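KLLA0C04147p (PDB 5H2D) binds ergosterol in the tunnel of its oxysterol-binding-protein-related domain and probably carries sterol between membranes. Local coordinates at residues T70-R75 with S167-K172; Q74-D79 with Y203-N208; D179-G184 with D221-V226. All blocks are in the same frame, centred on the assembly; numbering follows the deposited sequence.

Interaction 1 (T70-R75 with S167-K172); sequences TSLLQR and SFVDSK. With ERG (ergosterol), chain B.
Leu72, in the first turn of helix 72-77, meets Ser167 and Val169 of strand 161-173 beside the bound ergosterol. From a CB directed at the strand, CG forks into two methyls. CD1 does most of the touching: on the strand it lies 4.1 Å from Ser167 OG and a little farther from Val169 CG2. On the ligand, Leu72 CD1 reaches ergosterol C6 at 3.7 Å and also borders C7. CD2 turns along the ligand and meets C7 at the limit of contact. Val169, with CG1 anti to the backbone N (chi1 -180°), is left with CG2 as the methyl near ergosterol C6, so helix and strand pack against a shared part of the sterol nucleus. The helix start is fixed independently: Leu73 N donates to Ser71 OG and Ser71 N to Gln74 OE1, 3.0 Å apart, a capping box. One turn on, the bent Arg75 chain brings its guanidinium obliquely to the angular methyls, Arg75 NH1 lying 3.7 Å from ergosterol C18. Salt bridges to Glu68 and Glu78 balance this charge, with Arg116 close by. Apolar contacts with a sterol nucleus held between a helix and a curved antiparallel sheet are typical of the ligand tunnel of OSBP-related domains.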
loop_
_atom_site.group_PDB
_atom_site.type_symbol
_atom_site.label_atom_id
_atom_site.label_comp_id
_atom_site.label_asym_id
_atom_site.label_seq_id
_atom_site.Cartn_x
_atom_site.Cartn_y
_atom_site.Cartn_z
ATOM N N THR A 70 7.663 -9.989 -4.884
ATOM C CA THR A 70 7.541 -8.777 -4.099
ATOM C C THR A 70 7.161 -9.199 -2.695
ATOM O O THR A 70 6.641 -10.290 -2.492
ATOM C CB THR A 70 6.461 -7.839 -4.636
ATOM O OG1 THR A 70 5.187 -8.493 -4.527
ATOM C CG2 THR A 70 6.734 -7.481 -6.106
ATOM N N SER A 71 7.411 -8.329 -1.730
ATOM C CA SER A 71 6.997 -8.570 -0.354
ATOM C C SER A 71 5.634 -7.938 -0.091
ATOM O O SER A 71 5.252 -6.963 -0.737
ATOM C CB SER A 71 8.033 -7.981 0.613
ATOM O OG SER A 71 7.687 -8.197 1.976
ATOM N N LEU A 72 4.889 -8.500 0.870
ATOM C CA LEU A 72 3.729 -7.762 1.365
ATOM C C LEU A 72 4.116 -6.327 1.744
ATOM O O LEU A 72 3.339 -5.385 1.527
ATOM C CB LEU A 72 3.095 -8.496 2.554
ATOM C CG LEU A 72 1.591 -8.793 2.475
ATOM C CD1 LEU A 72 0.786 -7.515 2.444
ATOM C CD2 LEU A 72 1.284 -9.662 1.263
ATOM N N LEU A 73 5.331 -6.133 2.282
ATOM C CA LEU A 73 5.782 -4.786 2.641
ATOM C C LEU A 73 5.825 -3.866 1.431
ATOM O O LEU A 73 5.576 -2.661 1.555
ATOM C CB LEU A 73 7.179 -4.847 3.275
ATOM C CG LEU A 73 7.347 -5.693 4.529
ATOM C CD1 LEU A 73 8.768 -5.557 5.104
ATOM C CD2 LEU A 73 6.310 -5.279 5.555
ATOM N N GLN A 74 6.163 -4.411 0.266
ATOM C CA GLN A 74 6.243 -3.620 -0.951
ATOM C C GLN A 74 4.882 -3.465 -1.618
ATOM O O GLN A 74 4.603 -2.406 -2.186
ATOM C CB GLN A 74 7.269 -4.264 -1.887
ATOM C CG GLN A 74 8.689 -4.168 -1.297
ATOM C CD GLN A 74 9.677 -5.089 -1.961
ATOM O OE1 GLN A 74 9.330 -6.185 -2.389
ATOM N NE2 GLN A 74 10.941 -4.655 -2.034
ATOM N N ARG A 75 4.002 -4.474 -1.526
ATOM C CA ARG A 75 2.645 -4.278 -2.031
ATOM C C ARG A 75 1.957 -3.132 -1.311
ATOM O O ARG A 75 1.189 -2.381 -1.924
ATOM C CB ARG A 75 1.818 -5.556 -1.875
ATOM C CG ARG A 75 2.303 -6.715 -2.719
ATOM C CD ARG A 75 2.435 -6.361 -4.203
ATOM N NE ARG A 75 1.140 -6.094 -4.830
ATOM C CZ ARG A 75 0.383 -7.020 -5.422
ATOM N NH1 ARG A 75 0.806 -8.281 -5.504
ATOM N NH2 ARG A 75 -0.780 -6.665 -5.947
ATOM N N SER A 167 -1.190 -2.852 8.182
ATOM C CA SER A 167 -1.601 -3.853 7.209
ATOM C C SER A 167 -1.803 -5.182 7.928
ATOM O O SER A 167 -0.840 -5.809 8.383
ATOM C CB SER A 167 -0.567 -3.995 6.103
ATOM O OG SER A 167 -1.004 -4.972 5.184
ATOM N N PHE A 168 -3.061 -5.599 8.048
ATOM C CA PHE A 168 -3.450 -6.818 8.743
ATOM C C PHE A 168 -4.400 -7.514 7.772
ATOM O O PHE A 168 -5.597 -7.217 7.758
ATOM C CB PHE A 168 -4.108 -6.459 10.078
ATOM C CG PHE A 168 -4.446 -7.640 10.955
ATOM C CD1 PHE A 168 -4.417 -8.937 10.467
ATOM C CD2 PHE A 168 -4.819 -7.433 12.271
ATOM C CE1 PHE A 168 -4.754 -10.009 11.289
ATOM C CE2 PHE A 168 -5.142 -8.497 13.096
ATOM C CZ PHE A 168 -5.116 -9.782 12.600
ATOM N N VAL A 169 -3.852 -8.381 6.922
ATOM C CA VAL A 169 -4.624 -9.041 5.877
ATOM C C VAL A 169 -5.078 -10.395 6.398
ATOM O O VAL A 169 -4.246 -11.249 6.736
ATOM C CB VAL A 169 -3.810 -9.189 4.584
ATOM C CG1 VAL A 169 -4.643 -9.878 3.515
ATOM C CG2 VAL A 169 -3.329 -7.818 4.088
ATOM N N ASP A 170 -6.395 -10.590 6.453
ATOM C CA ASP A 170 -7.024 -11.827 6.910
ATOM C C ASP A 170 -7.622 -12.506 5.685
ATOM O O ASP A 170 -8.530 -11.950 5.059
ATOM C CB ASP A 170 -8.090 -11.496 7.951
ATOM C CG ASP A 170 -8.404 -12.655 8.870
ATOM O OD1 ASP A 170 -7.511 -13.495 9.122
ATOM O OD2 ASP A 170 -9.548 -12.690 9.360
ATOM N N SER A 171 -7.115 -13.685 5.331
ATOM C CA SER A 171 -7.474 -14.332 4.073
ATOM C C SER A 171 -8.080 -15.709 4.307
ATOM O O SER A 171 -7.846 -16.358 5.334
ATOM C CB SER A 171 -6.257 -14.473 3.148
ATOM O OG SER A 171 -5.330 -15.408 3.677
ATOM N N LYS A 172 -8.836 -16.169 3.311
ATOM C CA LYS A 172 -9.539 -17.442 3.430
ATOM C C LYS A 172 -9.966 -17.929 2.056
ATOM O O LYS A 172 -10.653 -17.202 1.330
ATOM C CB LYS A 172 -10.762 -17.293 4.335
ATOM C CG LYS A 172 -11.611 -18.552 4.439
ATOM C CD LYS A 172 -10.857 -19.661 5.129
ATOM C CE LYS A 172 -11.738 -20.337 6.175
ATOM N NZ LYS A 172 -12.203 -19.366 7.210
HETATM C C1 ERG B . -4.393 -4.770 -1.917
HETATM C C2 ERG B . -3.934 -3.337 -1.663
HETATM C C3 ERG B . -3.508 -3.250 -0.220
HETATM C C4 ERG B . -2.366 -4.228 0.057
HETATM C C5 ERG B . -2.674 -5.565 -0.363
HETATM C C6 ERG B . -2.139 -6.631 0.347
HETATM C C7 ERG B . -2.331 -7.970 -0.030
HETATM C C8 ERG B . -3.074 -8.292 -1.170
HETATM C C9 ERG B . -3.819 -7.250 -1.797
HETATM C C10 ERG B . -3.296 -5.801 -1.617
HETATM C C11 ERG B . -4.221 -7.554 -3.303
HETATM C C12 ERG B . -4.604 -9.019 -3.540
HETATM C C13 ERG B . -3.451 -9.905 -3.026
HETATM C C14 ERG B . -3.405 -9.663 -1.500
HETATM C C15 ERG B . -2.452 -10.748 -1.041
HETATM C C16 ERG B . -2.800 -11.966 -1.944
HETATM C C17 ERG B . -3.779 -11.402 -3.010
HETATM C C18 ERG B . -2.112 -9.629 -3.745
HETATM C C19 ERG B . -2.125 -5.615 -2.623
HETATM C C20 ERG B . -3.618 -12.205 -4.321
HETATM C C21 ERG B . -4.469 -11.696 -5.478
HETATM C C22 ERG B . -4.035 -13.632 -3.990
HETATM C C23 ERG B . -3.030 -14.740 -4.012
HETATM C C24 ERG B . -3.466 -16.158 -3.643
HETATM C C25 ERG B . -2.800 -17.139 -4.617
HETATM C C26 ERG B . -3.285 -16.817 -6.035
HETATM C C27 ERG B . -3.168 -18.602 -4.321
HETATM C C28 ERG B . -3.011 -16.395 -2.216
HETATM O O1 ERG B . -3.095 -1.876 0.111
#

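Interaction 2 (Q74-D79 with Y203-N208); sequences QRVAED and YKKPNN. With ERG (ergosterol), chain B.
Between Asp79, in the 3-10 segment that begins at Glu78, and Lys205, in the loop leading into strand 207-211, the backbones come no nearer than 10.5 Å from CA to CA, a gap that side chains must span. Lys205 does so with a chain extended beyond CG, which carries its ammonium to the Asp79 carboxylate arriving from the opposite direction. Lys205 NZ donates to the syn lone pair of Asp79 OD2, 2.7 Å away, while its bond to OD1 of that carboxylate is weak at 3.2 Å. The same NZ gives a hydrogen bond to the ergosterol hydroxyl O1, at 2.8 Å, and Asp79 OD1 lies 3.1 Å from that O1. The sterol hydroxyl thus sits at the polar inner end of the tunnel of this OSBP-related domain, next to a buried ion pair whose opposite charges are likely to stabilise each other. A cation-pi contact with Trp186 further engages Lys205. Val76 CG1 borders the ammonium at 4.4 Å. Farther from the hydroxyl, the Asn208 amide lies along the ring system, its OD1 being 3.7 Å from ergosterol C9 and its ND2 3.8 Å from C1; His182 and Asn222 hold that amide by hydrogen bonds to OD1 and ND2, respectively.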
loop_
_atom_site.group_PDB
_atom_site.type_symbol
_atom_site.label_atom_id
_atom_site.label_comp_id
_atom_site.label_asym_id
_atom_site.label_seq_id
_atom_site.Cartn_x
_atom_site.Cartn_y
_atom_site.Cartn_z
ATOM N N GLN A 74 6.163 -4.411 0.266
ATOM C CA GLN A 74 6.243 -3.620 -0.951
ATOM C C GLN A 74 4.882 -3.465 -1.618
ATOM O O GLN A 74 4.603 -2.406 -2.186
ATOM C CB GLN A 74 7.269 -4.264 -1.887
ATOM C CG GLN A 74 8.689 -4.168 -1.297
ATOM C CD GLN A 74 9.677 -5.089 -1.961
ATOM O OE1 GLN A 74 9.330 -6.185 -2.389
ATOM N NE2 GLN A 74 10.941 -4.655 -2.034
ATOM N N ARG A 75 4.002 -4.474 -1.526
ATOM C CA ARG A 75 2.645 -4.278 -2.031
ATOM C C ARG A 75 1.957 -3.132 -1.311
ATOM O O ARG A 75 1.189 -2.381 -1.924
ATOM C CB ARG A 75 1.818 -5.556 -1.875
ATOM C CG ARG A 75 2.303 -6.715 -2.719
ATOM C CD ARG A 75 2.435 -6.361 -4.203
ATOM N NE ARG A 75 1.140 -6.094 -4.830
ATOM C CZ ARG A 75 0.383 -7.020 -5.422
ATOM N NH1 ARG A 75 0.806 -8.281 -5.504
ATOM N NH2 ARG A 75 -0.780 -6.665 -5.947
ATOM N N VAL A 76 2.196 -2.992 -0.005
ATOM C CA VAL A 76 1.604 -1.876 0.730
ATOM C C VAL A 76 2.185 -0.544 0.267
ATOM O O VAL A 76 1.473 0.466 0.220
ATOM C CB VAL A 76 1.784 -2.093 2.241
ATOM C CG1 VAL A 76 1.361 -0.857 3.004
ATOM C CG2 VAL A 76 0.965 -3.317 2.694
ATOM N N ALA A 77 3.467 -0.517 -0.119
ATOM C CA ALA A 77 4.036 0.707 -0.676
ATOM C C ALA A 77 3.391 1.109 -1.997
ATOM O O ALA A 77 3.471 2.283 -2.380
ATOM C CB ALA A 77 5.548 0.546 -0.866
ATOM N N GLU A 78 2.756 0.171 -2.712
ATOM C CA GLU A 78 2.053 0.545 -3.931
ATOM C C GLU A 78 0.845 1.441 -3.663
ATOM O O GLU A 78 0.272 1.972 -4.621
ATOM C CB GLU A 78 1.654 -0.720 -4.708
ATOM C CG GLU A 78 2.890 -1.489 -5.217
ATOM C CD GLU A 78 2.568 -2.693 -6.103
ATOM O OE1 GLU A 78 1.852 -2.542 -7.121
ATOM O OE2 GLU A 78 3.070 -3.799 -5.802
ATOM N N ASP A 79 0.457 1.634 -2.394
ATOM C CA ASP A 79 -0.500 2.687 -2.050
ATOM C C ASP A 79 -0.051 4.032 -2.593
ATOM O O ASP A 79 -0.880 4.917 -2.851
ATOM C CB ASP A 79 -0.648 2.861 -0.532
ATOM C CG ASP A 79 -1.417 1.759 0.156
ATOM O OD1 ASP A 79 -2.103 0.942 -0.507
ATOM O OD2 ASP A 79 -1.313 1.733 1.410
ATOM N N TYR A 203 -9.645 5.814 7.400
ATOM C CA TYR A 203 -10.480 4.886 6.636
ATOM C C TYR A 203 -9.868 3.497 6.707
ATOM O O TYR A 203 -8.725 3.320 7.141
ATOM C CB TYR A 203 -10.620 5.326 5.180
ATOM C CG TYR A 203 -9.359 5.152 4.379
ATOM C CD1 TYR A 203 -8.308 6.051 4.491
ATOM C CD2 TYR A 203 -9.225 4.073 3.513
ATOM C CE1 TYR A 203 -7.137 5.873 3.741
ATOM C CE2 TYR A 203 -8.089 3.889 2.777
ATOM C CZ TYR A 203 -7.053 4.777 2.892
ATOM O OH TYR A 203 -5.934 4.553 2.121
ATOM N N LYS A 204 -10.652 2.498 6.280
ATOM C CA LYS A 204 -10.169 1.142 6.056
ATOM C C LYS A 204 -10.294 0.778 4.584
ATOM O O LYS A 204 -11.211 1.222 3.887
ATOM C CB LYS A 204 -10.931 0.117 6.904
ATOM C CG LYS A 204 -10.727 0.324 8.383
ATOM C CD LYS A 204 -11.340 -0.785 9.195
ATOM C CE LYS A 204 -10.879 -0.689 10.636
ATOM N NZ LYS A 204 -11.267 -1.901 11.420
ATOM N N LYS A 205 -9.373 -0.056 4.119
ATOM C CA LYS A 205 -9.289 -0.422 2.719
ATOM C C LYS A 205 -10.369 -1.431 2.342
ATOM O O LYS A 205 -10.874 -2.170 3.192
ATOM C CB LYS A 205 -7.905 -1.000 2.425
ATOM C CG LYS A 205 -6.782 0.033 2.548
ATOM C CD LYS A 205 -5.415 -0.635 2.421
ATOM C CE LYS A 205 -4.299 0.402 2.402
ATOM N NZ LYS A 205 -2.954 -0.248 2.356
ATOM N N PRO A 206 -10.736 -1.486 1.066
ATOM C CA PRO A 206 -11.757 -2.447 0.627
ATOM C C PRO A 206 -11.230 -3.876 0.672
ATOM O O PRO A 206 -10.032 -4.134 0.789
ATOM C CB PRO A 206 -12.050 -2.001 -0.808
ATOM C CG PRO A 206 -10.731 -1.411 -1.270
ATOM C CD PRO A 206 -10.217 -0.681 -0.053
ATOM N N ASN A 207 -12.161 -4.822 0.583
ATOM C CA ASN A 207 -11.802 -6.223 0.452
ATOM C C ASN A 207 -11.319 -6.540 -0.963
ATOM O O ASN A 207 -11.622 -5.831 -1.924
ATOM C CB ASN A 207 -13.000 -7.114 0.770
ATOM C CG ASN A 207 -13.657 -6.734 2.057
ATOM O OD1 ASN A 207 -12.990 -6.567 3.072
ATOM N ND2 ASN A 207 -14.980 -6.554 2.022
ATOM N N ASN A 208 -10.565 -7.630 -1.088
ATOM C CA ASN A 208 -10.236 -8.175 -2.397
ATOM C C ASN A 208 -10.615 -9.645 -2.429
ATOM O O ASN A 208 -10.724 -10.302 -1.395
ATOM C CB ASN A 208 -8.736 -8.037 -2.751
ATOM C CG ASN A 208 -7.986 -7.164 -1.781
ATOM O OD1 ASN A 208 -7.356 -7.668 -0.852
ATOM N ND2 ASN A 208 -8.045 -5.844 -1.994
HETATM C C1 ERG B . -4.393 -4.770 -1.917
HETATM C C2 ERG B . -3.934 -3.337 -1.663
HETATM C C3 ERG B . -3.508 -3.250 -0.220
HETATM C C4 ERG B . -2.366 -4.228 0.057
HETATM C C5 ERG B . -2.674 -5.565 -0.363
HETATM C C6 ERG B . -2.139 -6.631 0.347
HETATM C C7 ERG B . -2.331 -7.970 -0.030
HETATM C C8 ERG B . -3.074 -8.292 -1.170
HETATM C C9 ERG B . -3.819 -7.250 -1.797
HETATM C C10 ERG B . -3.296 -5.801 -1.617
HETATM C C11 ERG B . -4.221 -7.554 -3.303
HETATM C C12 ERG B . -4.604 -9.019 -3.540
HETATM C C13 ERG B . -3.451 -9.905 -3.026
HETATM C C14 ERG B . -3.405 -9.663 -1.500
HETATM C C15 ERG B . -2.452 -10.748 -1.041
HETATM C C16 ERG B . -2.800 -11.966 -1.944
HETATM C C17 ERG B . -3.779 -11.402 -3.010
HETATM C C18 ERG B . -2.112 -9.629 -3.745
HETATM C C19 ERG B . -2.125 -5.615 -2.623
HETATM C C20 ERG B . -3.618 -12.205 -4.321
HETATM C C21 ERG B . -4.469 -11.696 -5.478
HETATM C C22 ERG B . -4.035 -13.632 -3.990
HETATM C C23 ERG B . -3.030 -14.740 -4.012
HETATM C C24 ERG B . -3.466 -16.158 -3.643
HETATM C C25 ERG B . -2.800 -17.139 -4.617
HETATM C C26 ERG B . -3.285 -16.817 -6.035
HETATM C C27 ERG B . -3.168 -18.602 -4.321
HETATM C C28 ERG B . -3.011 -16.395 -2.216
HETATM O O1 ERG B . -3.095 -1.876 0.111
#

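Interaction 3 (D179-G184 with D221-V226); sequences DFKHLG and DNYGDV. With ERG (ergosterol), chain B.
Asp179 and Tyr223 cross at about a right angle on the antiparallel wall of the sterol tunnel, where strands 178-190 and 219-230 both pair with strand 207-211 and their side chains must reach over it. The phenol comes in by its hydroxyl end, and Asp179 OD1 lies at the edge of the tyrosine ring, in its plane, with carboxylate and ring turned 31° from one another. Tyr223 OH donates to Asp179 OD1, but the modelled 2.4 Å is so short that its exact value, and any special strength read from it, is doubtful. The tyrosine gets there with CG wedged between N and C of its own backbone (chi1 72°), a rotation that swings the ring across strand 207-211, where it also touches Asn207 and Gln209. The second carboxylate oxygen is taken by Lys181, whose chain bends at chi4 so that NZ approaches Asp179 OD2 almost in line with the C-O bond. Losing the carboxylate to an alanine is likely to leave the Lys181 charge without this mate and the Tyr223 hydroxyl without this acceptor. Alternating with Asp179 and Lys181 along the strand, Phe180 and His182 face the sterol. The phenylalanine lays a face over it, C17 being 3.8 Å above the ring plane and displaced from the ring centre, whereas the imidazole offers an edge: C6 lies in the ring plane, and His182 CE1 comes to 3.5 Å from ergosterol C5.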
loop_
_atom_site.group_PDB
_atom_site.type_symbol
_atom_site.label_atom_id
_atom_site.label_comp_id
_atom_site.label_asym_id
_atom_site.label_seq_id
_atom_site.Cartn_x
_atom_site.Cartn_y
_atom_site.Cartn_z
ATOM N N ASP A 179 -10.722 -14.909 -0.463
ATOM C CA ASP A 179 -11.167 -13.632 0.076
ATOM C C ASP A 179 -10.082 -13.019 0.947
ATOM O O ASP A 179 -9.402 -13.729 1.693
ATOM C CB ASP A 179 -12.441 -13.806 0.917
ATOM C CG ASP A 179 -13.144 -12.487 1.201
ATOM O OD1 ASP A 179 -13.386 -11.718 0.253
ATOM O OD2 ASP A 179 -13.450 -12.211 2.386
ATOM N N PHE A 180 -9.945 -11.693 0.867
ATOM C CA PHE A 180 -8.936 -10.941 1.611
ATOM C C PHE A 180 -9.588 -9.738 2.266
ATOM O O PHE A 180 -10.180 -8.894 1.582
ATOM C CB PHE A 180 -7.794 -10.502 0.683
ATOM C CG PHE A 180 -7.131 -11.655 0.018
ATOM C CD1 PHE A 180 -7.642 -12.188 -1.162
ATOM C CD2 PHE A 180 -6.042 -12.266 0.612
ATOM C CE1 PHE A 180 -7.045 -13.307 -1.743
ATOM C CE2 PHE A 180 -5.443 -13.369 0.042
ATOM C CZ PHE A 180 -5.941 -13.894 -1.135
ATOM N N LYS A 181 -9.480 -9.659 3.585
ATOM C CA LYS A 181 -9.987 -8.518 4.334
ATOM C C LYS A 181 -8.819 -7.781 4.971
ATOM O O LYS A 181 -7.850 -8.406 5.422
ATOM C CB LYS A 181 -11.004 -8.958 5.398
ATOM C CG LYS A 181 -12.230 -9.629 4.782
ATOM C CD LYS A 181 -13.343 -9.844 5.793
ATOM C CE LYS A 181 -14.708 -9.904 5.109
ATOM N NZ LYS A 181 -14.828 -11.018 4.124
ATOM N N HIS A 182 -8.911 -6.459 4.981
ATOM C CA HIS A 182 -7.851 -5.573 5.463
ATOM C C HIS A 182 -8.357 -4.919 6.740
ATOM O O HIS A 182 -9.192 -4.010 6.698
ATOM C CB HIS A 182 -7.495 -4.563 4.376
ATOM C CG HIS A 182 -7.004 -5.228 3.131
ATOM N ND1 HIS A 182 -5.677 -5.237 2.764
ATOM C CD2 HIS A 182 -7.654 -5.987 2.213
ATOM C CE1 HIS A 182 -5.533 -5.953 1.661
ATOM N NE2 HIS A 182 -6.717 -6.424 1.311
ATOM N N LEU A 183 -7.856 -5.400 7.875
ATOM C CA LEU A 183 -8.458 -5.089 9.164
ATOM C C LEU A 183 -7.902 -3.826 9.815
ATOM O O LEU A 183 -8.508 -3.324 10.769
ATOM C CB LEU A 183 -8.276 -6.279 10.113
ATOM C CG LEU A 183 -8.848 -7.612 9.613
ATOM C CD1 LEU A 183 -8.697 -8.715 10.658
ATOM C CD2 LEU A 183 -10.305 -7.451 9.207
ATOM N N GLY A 184 -6.768 -3.305 9.346
ATOM C CA GLY A 184 -6.152 -2.176 10.003
ATOM C C GLY A 184 -6.729 -0.827 9.572
ATOM O O GLY A 184 -7.272 -0.656 8.484
ATOM N N ASP A 221 -10.570 -9.163 -7.910
ATOM C CA ASP A 221 -11.683 -8.239 -7.751
ATOM C C ASP A 221 -11.529 -7.514 -6.424
ATOM O O ASP A 221 -11.135 -8.110 -5.418
ATOM C CB ASP A 221 -13.025 -8.983 -7.790
ATOM C CG ASP A 221 -14.211 -8.070 -7.570
ATOM O OD1 ASP A 221 -14.186 -6.934 -8.085
ATOM O OD2 ASP A 221 -15.162 -8.500 -6.882
ATOM N N ASN A 222 -11.831 -6.231 -6.423
ATOM C CA ASN A 222 -11.874 -5.451 -5.200
ATOM C C ASN A 222 -13.310 -5.002 -4.973
ATOM O O ASN A 222 -14.000 -4.613 -5.916
ATOM C CB ASN A 222 -10.908 -4.266 -5.296
ATOM C CG ASN A 222 -9.486 -4.720 -5.523
ATOM O OD1 ASN A 222 -8.859 -5.269 -4.618
ATOM N ND2 ASN A 222 -8.974 -4.532 -6.741
ATOM N N TYR A 223 -13.780 -5.112 -3.736
ATOM C CA TYR A 223 -15.199 -4.904 -3.483
ATOM C C TYR A 223 -15.402 -4.398 -2.064
ATOM O O TYR A 223 -14.551 -4.574 -1.193
ATOM C CB TYR A 223 -15.992 -6.201 -3.699
ATOM C CG TYR A 223 -15.762 -7.242 -2.622
ATOM C CD1 TYR A 223 -14.688 -8.126 -2.688
ATOM C CD2 TYR A 223 -16.618 -7.333 -1.532
ATOM C CE1 TYR A 223 -14.481 -9.082 -1.699
ATOM C CE2 TYR A 223 -16.422 -8.273 -0.538
ATOM C CZ TYR A 223 -15.357 -9.147 -0.625
ATOM O OH TYR A 223 -15.169 -10.079 0.373
ATOM N N GLY A 224 -16.563 -3.796 -1.839
ATOM C CA GLY A 224 -16.970 -3.371 -0.517
ATOM C C GLY A 224 -17.088 -1.863 -0.406
ATOM O O GLY A 224 -16.769 -1.105 -1.319
ATOM N N ASP A 225 -17.583 -1.443 0.749
ATOM C CA ASP A 225 -17.772 -0.033 1.033
ATOM C C ASP A 225 -16.624 0.499 1.881
ATOM O O ASP A 225 -16.106 -0.198 2.757
ATOM C CB ASP A 225 -19.104 0.209 1.745
ATOM C CG ASP A 225 -20.296 -0.149 0.880
ATOM O OD1 ASP A 225 -20.346 0.298 -0.286
ATOM O OD2 ASP A 225 -21.183 -0.884 1.362
ATOM N N VAL A 226 -16.240 1.741 1.608
ATOM C CA VAL A 226 -15.192 2.440 2.335
ATOM C C VAL A 226 -15.759 3.770 2.804
ATOM O O VAL A 226 -16.463 4.448 2.049
ATOM C CB VAL A 226 -13.950 2.671 1.447
ATOM C CG1 VAL A 226 -12.954 3.588 2.158
ATOM C CG2 VAL A 226 -13.319 1.335 1.067
HETATM C C1 ERG B . -4.393 -4.770 -1.917
HETATM C C2 ERG B . -3.934 -3.337 -1.663
HETATM C C3 ERG B . -3.508 -3.250 -0.220
HETATM C C4 ERG B . -2.366 -4.228 0.057
HETATM C C5 ERG B . -2.674 -5.565 -0.363
HETATM C C6 ERG B . -2.139 -6.631 0.347
HETATM C C7 ERG B . -2.331 -7.970 -0.030
HETATM C C8 ERG B . -3.074 -8.292 -1.170
HETATM C C9 ERG B . -3.819 -7.250 -1.797
HETATM C C10 ERG B . -3.296 -5.801 -1.617
HETATM C C11 ERG B . -4.221 -7.554 -3.303
HETATM C C12 ERG B . -4.604 -9.019 -3.540
HETATM C C13 ERG B . -3.451 -9.905 -3.026
HETATM C C14 ERG B . -3.405 -9.663 -1.500
HETATM C C15 ERG B . -2.452 -10.748 -1.041
HETATM C C16 ERG B . -2.800 -11.966 -1.944
HETATM C C17 ERG B . -3.779 -11.402 -3.010
HETATM C C18 ERG B . -2.112 -9.629 -3.745
HETATM C C19 ERG B . -2.125 -5.615 -2.623
HETATM C C20 ERG B . -3.618 -12.205 -4.321
HETATM C C21 ERG B . -4.469 -11.696 -5.478
HETATM C C22 ERG B . -4.035 -13.632 -3.990
HETATM C C23 ERG B . -3.030 -14.740 -4.012
HETATM C C24 ERG B . -3.466 -16.158 -3.643
HETATM C C25 ERG B . -2.800 -17.139 -4.617
HETATM C C26 ERG B . -3.285 -16.817 -6.035
HETATM C C27 ERG B . -3.168 -18.602 -4.321
HETATM C C28 ERG B . -3.011 -16.395 -2.216
HETATM O O1 ERG B . -3.095 -1.876 0.111
#

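Interactions 1 and 2 touch the ergosterol directly; interaction 3 reaches it through Phe180 and His182, while its Asp179-Tyr223 bond lies on the outer side. Interactions 1 and 2, with centres about 8 Å apart, share Gln74 and Arg75 and both start from helix 72-77; they touch where Ser167 OG packs 3.6 Å from Val76 CG2. Interaction 2 fixes the sterol hydroxyl, and interaction 1 flanks the ring system. Strands 161-173 and 178-190 are neighbours, linking interactions 1 and 3 through a probable hydrogen bond of 2.8 Å between Asp170 N and Lys181 O. Interactions 2 and 3, about 9 Å apart between centres, meet in another, Phe180 N to Asn208 O at 2.8 Å.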